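Local coordinates for protein Bd3460 (Bdellovibrio bacteriovorus, PDB 5CEC) that binds the predatory endopeptidase Bd3459 through an ankyrin-repeat fold and probably serves as an immunity protein, shielding Bdellovibrio from its own enzyme during prey invasion, at residues B[31-36]-B[54-59]; B[43-48]-B[76-81]; B[65-70]-B[85-90]. All blocks are in the same frame, centred on the assembly; numbering follows the deposited sequence.

Contact 1 (B[31-36]-B[54-59])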
loop_
_atom_site.group_PDB
_atom_site.type_symbol
_atom_site.label_atom_id
_atom_site.label_comp_id
_atom_site.label_asym_id
_atom_site.label_seq_id
_atom_site.Cartn_x
_atom_site.Cartn_y
_atom_site.Cartn_z
ATOM N N LYS B 31 -7.533 13.753 20.428
ATOM C CA LYS B 31 -6.515 13.679 19.380
ATOM C C LYS B 31 -5.924 12.273 19.295
ATOM O O LYS B 31 -5.701 11.762 18.207
ATOM C CB LYS B 31 -5.421 14.720 19.608
ATOM C CG LYS B 31 -4.446 14.866 18.447
ATOM C CD LYS B 31 -3.530 16.065 18.661
ATOM C CE LYS B 31 -2.415 16.111 17.631
ATOM N NZ LYS B 31 -1.400 17.151 17.952
ATOM N N ALA B 32 -5.704 11.637 20.449
ATOM C CA ALA B 32 -5.148 10.281 20.483
ATOM C C ALA B 32 -6.071 9.248 19.831
ATOM O O ALA B 32 -5.604 8.389 19.086
ATOM C CB ALA B 32 -4.832 9.878 21.912
ATOM N N LEU B 33 -7.369 9.323 20.132
ATOM C CA LEU B 33 -8.342 8.440 19.507
ATOM C C LEU B 33 -8.370 8.629 17.982
ATOM O O LEU B 33 -8.361 7.638 17.211
ATOM C CB LEU B 33 -9.749 8.677 20.039
ATOM C CG LEU B 33 -10.903 7.930 19.352
ATOM C CD1 LEU B 33 -10.697 6.426 19.281
ATOM C CD2 LEU B 33 -12.223 8.214 20.044
ATOM N N ASN B 34 -8.452 9.886 17.549
ATOM C CA ASN B 34 -8.497 10.194 16.105
ATOM C C ASN B 34 -7.273 9.682 15.356
ATOM O O ASN B 34 -7.403 9.098 14.283
ATOM C CB ASN B 34 -8.721 11.689 15.856
ATOM C CG ASN B 34 -10.092 12.150 16.307
ATOM O OD1 ASN B 34 -10.988 11.333 16.573
ATOM N ND2 ASN B 34 -10.259 13.448 16.435
ATOM N N GLU B 35 -6.096 9.852 15.960
ATOM C CA GLU B 35 -4.852 9.322 15.399
ATOM C C GLU B 35 -4.830 7.789 15.330
ATOM O O GLU B 35 -4.522 7.205 14.282
ATOM C CB GLU B 35 -3.641 9.889 16.161
ATOM C CG GLU B 35 -3.422 11.376 15.867
ATOM C CD GLU B 35 -2.218 11.991 16.567
ATOM O OE1 GLU B 35 -1.662 11.377 17.498
ATOM O OE2 GLU B 35 -1.825 13.112 16.179
ATOM N N ALA B 36 -5.226 7.129 16.413
ATOM C CA ALA B 36 -5.295 5.662 16.406
ATOM C C ALA B 36 -6.278 5.145 15.362
ATOM O O ALA B 36 -6.014 4.148 14.680
ATOM C CB ALA B 36 -5.661 5.152 17.794
ATOM N N ILE B 54 -15.129 9.850 26.133
ATOM C CA ILE B 54 -15.096 10.523 24.850
ATOM C C ILE B 54 -16.436 10.435 24.142
ATOM O O ILE B 54 -17.005 9.352 23.959
ATOM C CB ILE B 54 -14.009 9.919 23.945
ATOM C CG1 ILE B 54 -12.648 9.989 24.647
ATOM C CG2 ILE B 54 -13.950 10.668 22.610
ATOM C CD1 ILE B 54 -11.548 9.180 24.000
ATOM N N ASP B 55 -16.909 11.598 23.728
ATOM C CA ASP B 55 -18.064 11.724 22.866
ATOM C C ASP B 55 -17.607 11.410 21.472
ATOM O O ASP B 55 -16.898 12.186 20.863
ATOM C CB ASP B 55 -18.605 13.153 22.971
ATOM C CG ASP B 55 -19.762 13.429 22.035
ATOM O OD1 ASP B 55 -20.226 12.532 21.278
ATOM O OD2 ASP B 55 -20.205 14.590 22.080
ATOM N N LEU B 56 -18.049 10.270 20.951
ATOM C CA LEU B 56 -17.586 9.810 19.648
ATOM C C LEU B 56 -18.105 10.657 18.510
ATOM O O LEU B 56 -17.611 10.503 17.404
ATOM C CB LEU B 56 -17.973 8.343 19.416
ATOM C CG LEU B 56 -17.339 7.330 20.373
ATOM C CD1 LEU B 56 -17.901 5.935 20.136
ATOM C CD2 LEU B 56 -15.826 7.292 20.276
ATOM N N ASN B 57 -19.113 11.509 18.755
ATOM C CA ASN B 57 -19.589 12.431 17.733
ATOM C C ASN B 57 -18.933 13.804 17.816
ATOM O O ASN B 57 -19.233 14.658 16.987
ATOM C CB ASN B 57 -21.117 12.551 17.813
ATOM C CG ASN B 57 -21.824 11.291 17.378
ATOM O OD1 ASN B 57 -21.338 10.541 16.512
ATOM N ND2 ASN B 57 -22.984 11.032 17.976
ATOM N N ALA B 58 -18.095 14.049 18.834
ATOM C CA ALA B 58 -17.387 15.329 18.902
ATOM C C ALA B 58 -16.386 15.485 17.749
ATOM O O ALA B 58 -15.701 14.528 17.345
ATOM C CB ALA B 58 -16.701 15.508 20.250
ATOM N N GLN B 59 -16.336 16.696 17.209
ATOM C CA GLN B 59 -15.495 16.993 16.068
ATOM C C GLN B 59 -14.314 17.863 16.473
ATOM O O GLN B 59 -14.431 18.740 17.345
ATOM C CB GLN B 59 -16.334 17.664 14.991
ATOM C CG GLN B 59 -17.295 16.700 14.320
ATOM C CD GLN B 59 -18.359 17.399 13.503
ATOM O OE1 GLN B 59 -19.383 17.859 14.031
ATOM N NE2 GLN B 59 -18.112 17.515 12.208
HETATM O O HOH W 1 -12.985 14.162 16.737
#
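Leu33 on helix 31-39 reaches the loop at Ile54 and Leu56 with a single methyl. From CB, which points at residues 54-59, the side chain runs out with CG anti to the backbone N (chi1 173°), and the fork then sends its two branches to different partners: CD1 turns to Val45 of helix 42-49, while CD2 takes up the whole contact with the loop. CD2 lies 3.7 Å from Leu56 CD2, where the two leucines meet at about a right angle, and 3.9 Å from Ile54 CG2. The other end of the isoleucine joins in, for Ile54 CD1 also comes within 4.1 Å of Leu33 CD2, and the leucine methyl thus sits against both branches of a beta-branched neighbour. Leucine suits this place because its fork lets one methyl meet Ile54 and Leu56 while the other serves helix 42-49; the side chain also touches Val49 and Pro66.

A type I turn from Asp55 to Ala58 follows Ile54 and includes Leu56. Within it Asp55 OD1 accepts from Asn57 N at 2.9 Å, an Asx turn in which the donor stands 50° above the carboxylate plane. The polar link between the segments is indirect: a water accepts from Asn34 ND2 at 2.8 Å and lies equally far from Ala58 O, to which it can donate.

With no direct hydrogen bond across the segments, and with methyl groups alone at the touching surfaces, cohesion here rests on dispersion and on removing hydrocarbon from water. Such contacts depend on shape more than on direction, and the Asn34 water bridge adds the directional element beside them.

Contact 2 (B[43-48]-B[76-81]). With SO4 (sulfate ion), chain H.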
loop_
_atom_site.group_PDB
_atom_site.type_symbol
_atom_site.label_atom_id
_atom_site.label_comp_id
_atom_site.label_asym_id
_atom_site.label_seq_id
_atom_site.Cartn_x
_atom_site.Cartn_y
_atom_site.Cartn_z
ATOM N N ALA B 43 -6.472 -1.792 18.936
ATOM C CA ALA B 43 -6.293 -1.988 20.371
ATOM C C ALA B 43 -6.322 -0.656 21.080
ATOM O O ALA B 43 -6.984 -0.511 22.096
ATOM C CB ALA B 43 -4.991 -2.722 20.684
ATOM N N LYS B 44 -5.633 0.325 20.503
ATOM C CA LYS B 44 -5.568 1.668 21.069
ATOM C C LYS B 44 -6.935 2.334 21.045
ATOM O O LYS B 44 -7.321 3.007 21.996
ATOM C CB LYS B 44 -4.534 2.503 20.309
ATOM C CG LYS B 44 -4.110 3.790 20.986
ATOM C CD LYS B 44 -2.792 4.310 20.411
ATOM C CE LYS B 44 -1.591 3.431 20.767
ATOM N NZ LYS B 44 -0.285 4.039 20.377
ATOM N N VAL B 45 -7.670 2.125 19.957
ATOM C CA VAL B 45 -9.045 2.609 19.864
ATOM C C VAL B 45 -9.940 1.989 20.964
ATOM O O VAL B 45 -10.619 2.716 21.681
ATOM C CB VAL B 45 -9.628 2.392 18.451
ATOM C CG1 VAL B 45 -11.149 2.609 18.427
ATOM C CG2 VAL B 45 -8.937 3.321 17.441
ATOM N N LYS B 46 -9.913 0.668 21.118
ATOM C CA LYS B 46 -10.719 0.000 22.169
ATOM C C LYS B 46 -10.340 0.461 23.577
ATOM O O LYS B 46 -11.218 0.618 24.446
ATOM C CB LYS B 46 -10.628 -1.523 22.058
ATOM C CG LYS B 46 -11.347 -2.087 20.846
ATOM C CD LYS B 46 -11.395 -3.606 20.879
ATOM C CE LYS B 46 -12.029 -4.163 19.626
ATOM N NZ LYS B 46 -12.144 -5.644 19.685
ATOM N N ASN B 47 -9.041 0.680 23.800
ATOM C CA ASN B 47 -8.555 1.201 25.085
ATOM C C ASN B 47 -8.946 2.637 25.394
ATOM O O ASN B 47 -8.858 3.034 26.527
ATOM C CB ASN B 47 -7.034 1.044 25.206
ATOM C CG ASN B 47 -6.606 -0.410 25.387
ATOM O OD1 ASN B 47 -7.433 -1.300 25.632
ATOM N ND2 ASN B 47 -5.304 -0.660 25.267
ATOM N N LEU B 48 -9.379 3.410 24.406
ATOM C CA LEU B 48 -9.850 4.794 24.635
ATOM C C LEU B 48 -11.375 4.925 24.640
ATOM O O LEU B 48 -11.932 5.739 25.384
ATOM C CB LEU B 48 -9.257 5.732 23.566
ATOM C CG LEU B 48 -7.761 6.050 23.723
ATOM C CD1 LEU B 48 -7.180 6.689 22.467
ATOM C CD2 LEU B 48 -7.541 6.945 24.933
ATOM N N LEU B 76 -11.303 -1.091 8.395
ATOM C CA LEU B 76 -12.599 -1.730 8.485
ATOM C C LEU B 76 -12.973 -2.234 9.876
ATOM O O LEU B 76 -14.094 -1.996 10.344
ATOM C CB LEU B 76 -12.683 -2.860 7.476
ATOM C CG LEU B 76 -14.004 -3.592 7.373
ATOM C CD1 LEU B 76 -15.148 -2.656 7.028
ATOM C CD2 LEU B 76 -13.850 -4.666 6.316
ATOM N N ASP B 77 -12.048 -2.911 10.554
ATOM C CA ASP B 77 -12.332 -3.367 11.926
ATOM C C ASP B 77 -12.652 -2.202 12.849
ATOM O O ASP B 77 -13.566 -2.287 13.669
ATOM C CB ASP B 77 -11.175 -4.213 12.476
ATOM C CG ASP B 77 -11.172 -5.632 11.914
ATOM O OD1 ASP B 77 -12.070 -5.965 11.113
ATOM O OD2 ASP B 77 -10.278 -6.425 12.276
ATOM N N ILE B 78 -11.937 -1.092 12.707
ATOM C CA ILE B 78 -12.202 0.076 13.547
ATOM C C ILE B 78 -13.552 0.696 13.178
ATOM O O ILE B 78 -14.337 1.043 14.063
ATOM C CB ILE B 78 -11.069 1.098 13.483
ATOM C CG1 ILE B 78 -9.784 0.506 14.077
ATOM C CG2 ILE B 78 -11.473 2.382 14.199
ATOM C CD1 ILE B 78 -8.549 1.370 13.886
ATOM N N VAL B 79 -13.870 0.770 11.893
ATOM C CA VAL B 79 -15.185 1.265 11.474
ATOM C C VAL B 79 -16.274 0.380 12.076
ATOM O O VAL B 79 -17.237 0.892 12.605
ATOM C CB VAL B 79 -15.299 1.331 9.942
ATOM C CG1 VAL B 79 -16.733 1.532 9.461
ATOM C CG2 VAL B 79 -14.442 2.464 9.444
ATOM N N LYS B 80 -16.109 -0.939 12.011
ATOM C CA LYS B 80 -17.128 -1.835 12.552
ATOM C C LYS B 80 -17.315 -1.623 14.053
ATOM O O LYS B 80 -18.455 -1.620 14.557
ATOM C CB LYS B 80 -16.764 -3.293 12.267
ATOM C CG LYS B 80 -16.925 -3.732 10.828
ATOM C CD LYS B 80 -16.477 -5.185 10.650
ATOM C CE LYS B 80 -16.892 -5.768 9.308
ATOM N NZ LYS B 80 -16.641 -7.245 9.258
ATOM N N PHE B 81 -16.202 -1.452 14.768
ATOM C CA PHE B 81 -16.243 -1.178 16.198
ATOM C C PHE B 81 -17.007 0.117 16.506
ATOM O O PHE B 81 -17.893 0.164 17.374
ATOM C CB PHE B 81 -14.823 -1.128 16.789
ATOM C CG PHE B 81 -14.780 -0.678 18.223
ATOM C CD1 PHE B 81 -15.239 -1.517 19.236
ATOM C CD2 PHE B 81 -14.328 0.599 18.568
ATOM C CE1 PHE B 81 -15.224 -1.101 20.557
ATOM C CE2 PHE B 81 -14.316 1.021 19.901
ATOM C CZ PHE B 81 -14.758 0.167 20.894
HETATM S S SO4 H . -8.904 -3.879 8.290
HETATM O O1 SO4 H . -9.596 -5.060 7.691
HETATM O O2 SO4 H . -9.074 -2.675 7.430
HETATM O O3 SO4 H . -9.456 -3.622 9.624
HETATM O O4 SO4 H . -7.466 -4.265 8.407
#
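Asp77 N donates to sulfate O3 at 2.8 Å in an almost straight bond (170°), just before Ile78 and one turn before Phe81, the two residues that reach across to Val45 and Lys46. Leu76 N gives a second bond, 2.9 Å to sulfate O2. The anion, probably from the crystallisation liquor, thus sits at the start of helix 76-84, where the first amides have no helical acceptor and the helix dipole would be expected to favour negative charge. Lys154 of the Bd3459 chain also bonds to it, so the ion lies between the two proteins.

The helices themselves meet through hydrocarbon. Phe81 projects its ring toward helix 42-49. Lys46 sets its CG over one face of that ring, offset toward the rim: CG stands 4.1 Å from the centroid and 14° off the normal, a CH-pi contact. Because the lysine is extended beyond CG, its ammonium is carried past the ring, and a long amphipathic side chain can serve both the ring and the exposed surface. Val45 approaches the same ring obliquely, its CG1 3.8 Å from Phe81 CD2, and its other methyl, CG2, lies 4.1 Å from Ile78 CD1. A branched valine, buried between helices, can therefore touch both partners at once.

The axes of the two short segments run 19° apart and approach to 10.6 Å, the side-by-side packing of near-parallel helices seen in ankyrin-repeat solenoids.

Contact 3 (B[65-70]-B[85-90])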
loop_
_atom_site.group_PDB
_atom_site.type_symbol
_atom_site.label_atom_id
_atom_site.label_comp_id
_atom_site.label_asym_id
_atom_site.label_seq_id
_atom_site.Cartn_x
_atom_site.Cartn_y
_atom_site.Cartn_z
ATOM N N THR B 65 -14.173 13.459 12.911
ATOM C CA THR B 65 -14.575 12.508 13.940
ATOM C C THR B 65 -13.693 11.261 13.873
ATOM O O THR B 65 -13.020 11.017 12.869
ATOM C CB THR B 65 -15.994 12.023 13.687
ATOM O OG1 THR B 65 -16.051 11.387 12.402
ATOM C CG2 THR B 65 -16.993 13.175 13.763
ATOM N N PRO B 66 -13.741 10.425 14.921
ATOM C CA PRO B 66 -13.103 9.111 14.841
ATOM C C PRO B 66 -13.524 8.313 13.621
ATOM O O PRO B 66 -12.680 7.642 12.992
ATOM C CB PRO B 66 -13.580 8.419 16.127
ATOM C CG PRO B 66 -13.778 9.549 17.079
ATOM C CD PRO B 66 -14.271 10.700 16.276
ATOM N N LEU B 67 -14.816 8.300 13.321
ATOM C CA LEU B 67 -15.293 7.508 12.196
ATOM C C LEU B 67 -14.684 7.979 10.880
ATOM O O LEU B 67 -14.339 7.153 10.025
ATOM C CB LEU B 67 -16.825 7.557 12.124
ATOM C CG LEU B 67 -17.442 6.657 11.061
ATOM C CD1 LEU B 67 -17.224 5.201 11.371
ATOM C CD2 LEU B 67 -18.904 6.969 10.857
ATOM N N MET B 68 -14.609 9.292 10.678
ATOM C CA MET B 68 -13.978 9.822 9.455
ATOM C C MET B 68 -12.532 9.386 9.348
ATOM O O MET B 68 -12.084 9.031 8.259
ATOM C CB MET B 68 -14.054 11.337 9.399
ATOM C CG MET B 68 -15.438 11.915 9.181
ATOM S SD MET B 68 -15.338 13.677 9.554
ATOM C CE MET B 68 -17.047 14.013 9.917
ATOM N N ASN B 69 -11.803 9.466 10.449
ATOM C CA ASN B 69 -10.436 9.005 10.476
ATOM C C ASN B 69 -10.302 7.531 10.128
ATOM O O ASN B 69 -9.441 7.165 9.329
ATOM C CB ASN B 69 -9.833 9.284 11.854
ATOM C CG ASN B 69 -9.303 10.684 11.991
ATOM O OD1 ASN B 69 -8.216 10.973 11.527
ATOM N ND2 ASN B 69 -10.060 11.560 12.639
ATOM N N ALA B 70 -11.140 6.673 10.719
ATOM C CA ALA B 70 -11.088 5.243 10.441
ATOM C C ALA B 70 -11.424 4.959 8.977
ATOM O O ALA B 70 -10.823 4.088 8.353
ATOM C CB ALA B 70 -12.045 4.499 11.345
ATOM N N LYS B 85 -20.964 1.184 18.357
ATOM C CA LYS B 85 -21.248 2.235 19.337
ATOM C C LYS B 85 -22.311 3.227 18.856
ATOM O O LYS B 85 -22.615 4.188 19.561
ATOM C CB LYS B 85 -19.965 2.987 19.702
ATOM C CG LYS B 85 -18.843 2.102 20.249
ATOM C CD LYS B 85 -19.230 1.431 21.567
ATOM C CE LYS B 85 -18.125 0.539 22.120
ATOM N NZ LYS B 85 -18.624 -0.345 23.211
ATOM N N LYS B 86 -22.857 3.014 17.660
ATOM C CA LYS B 86 -23.983 3.800 17.117
ATOM C C LYS B 86 -23.617 5.263 16.887
ATOM O O LYS B 86 -24.436 6.144 17.106
ATOM C CB LYS B 86 -25.238 3.674 17.988
ATOM C CG LYS B 86 -25.579 2.260 18.411
ATOM C CD LYS B 86 -25.892 1.349 17.240
ATOM C CE LYS B 86 -26.354 -0.024 17.719
ATOM N NZ LYS B 86 -27.792 -0.056 18.098
ATOM N N VAL B 87 -22.399 5.505 16.395
ATOM C CA VAL B 87 -21.980 6.856 16.085
ATOM C C VAL B 87 -22.816 7.448 14.952
ATOM O O VAL B 87 -23.393 6.731 14.110
ATOM C CB VAL B 87 -20.484 6.891 15.708
ATOM C CG1 VAL B 87 -19.650 6.429 16.886
ATOM C CG2 VAL B 87 -20.196 6.122 14.407
ATOM N N ASN B 88 -22.870 8.772 14.897
ATOM C CA ASN B 88 -23.583 9.459 13.825
ATOM C C ASN B 88 -22.791 9.355 12.524
ATOM O O ASN B 88 -21.605 9.702 12.464
ATOM C CB ASN B 88 -23.866 10.930 14.178
ATOM C CG ASN B 88 -24.731 11.627 13.101
ATOM O OD1 ASN B 88 -24.230 11.945 12.047
ATOM N ND2 ASN B 88 -26.048 11.789 13.341
ATOM N N LEU B 89 -23.452 8.890 11.464
ATOM C CA LEU B 89 -22.774 8.649 10.202
ATOM C C LEU B 89 -22.625 9.855 9.321
ATOM O O LEU B 89 -21.840 9.820 8.365
ATOM C CB LEU B 89 -23.473 7.542 9.410
ATOM C CG LEU B 89 -23.706 6.180 10.080
ATOM C CD1 LEU B 89 -24.309 5.181 9.120
ATOM C CD2 LEU B 89 -22.407 5.640 10.661
ATOM N N GLU B 90 -23.343 10.924 9.622
ATOM C CA GLU B 90 -23.543 12.025 8.685
ATOM C C GLU B 90 -22.863 13.337 9.045
ATOM O O GLU B 90 -23.010 14.349 8.319
ATOM C CB GLU B 90 -25.030 12.231 8.443
ATOM C CG GLU B 90 -25.768 10.993 7.987
ATOM C CD GLU B 90 -25.195 10.294 6.784
ATOM O OE1 GLU B 90 -24.548 10.925 5.924
ATOM O OE2 GLU B 90 -25.398 9.068 6.688
HETATM O O HOH W 2 -18.549 10.852 11.582
#
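Leu67 of helix 66-72 meets Val87 and Leu89 in the loop that follows helix 76-84, and the apolar part of the contact is theirs. With chi1 at -175°, Leu67 stretches straight out from its helix, and its CD2 touches two methyls of the loop: Leu89 CD2 at 3.8 Å and Val87 CG2 at 3.9 Å. The valine points toward the helix from its backbone. Leu89 begins by pointing away, and the length of its side chain, with CG set opposite the carbonyl carbon, brings CD2 back.

Hydrogen bonds shape each segment separately. Thr65 is the N-cap of the helix, its OG1 accepting from Met68 N at 3.1 Å in a capping box, and its carbonyl oxygen takes both the backbone N and ND2 of Asn69. The cap fixes the first turn, on which Leu67 lies. In the loop, Lys86 closes a Schellman motif with positive phi, and Asn88 OD1 accepts from Glu90 N at 2.8 Å, an Asx turn.

Water supplies a thin polar link, lying 2.7 Å from Thr65 OG1 and donating only a weak bond to Asn88 O.

Within the predicted repeat 62-94, the contact folds the loop after helix 76-84 back over the start of helix 66-72; Leu67 also rests on Ala99 of helix 99-105, while Pro66 packs against helix 31-39.

How the contacts relate
From the N terminus, contact 1 closes first, returning the chain to helix 31-39 after helix 42-49. Contact 2 opens within that loop and ends beyond it, so contacts 1 and 2 cross; it joins helix 42-49 to helix 76-84. Contact 3 opens after contact 1 has closed, putting these two in series, and crosses contact 2 by starting on helix 66-72 and closing after helix 76-84. Contacts 1 and 3 both set a helix against a loop beyond the next helix, and a hydrogen bond from Asn88 N to Asn57 OD1 joins their loops. Ala70 against Ile78 and Val79 links contacts 2 and 3, tying the four helices from 31-39 to 76-84 together.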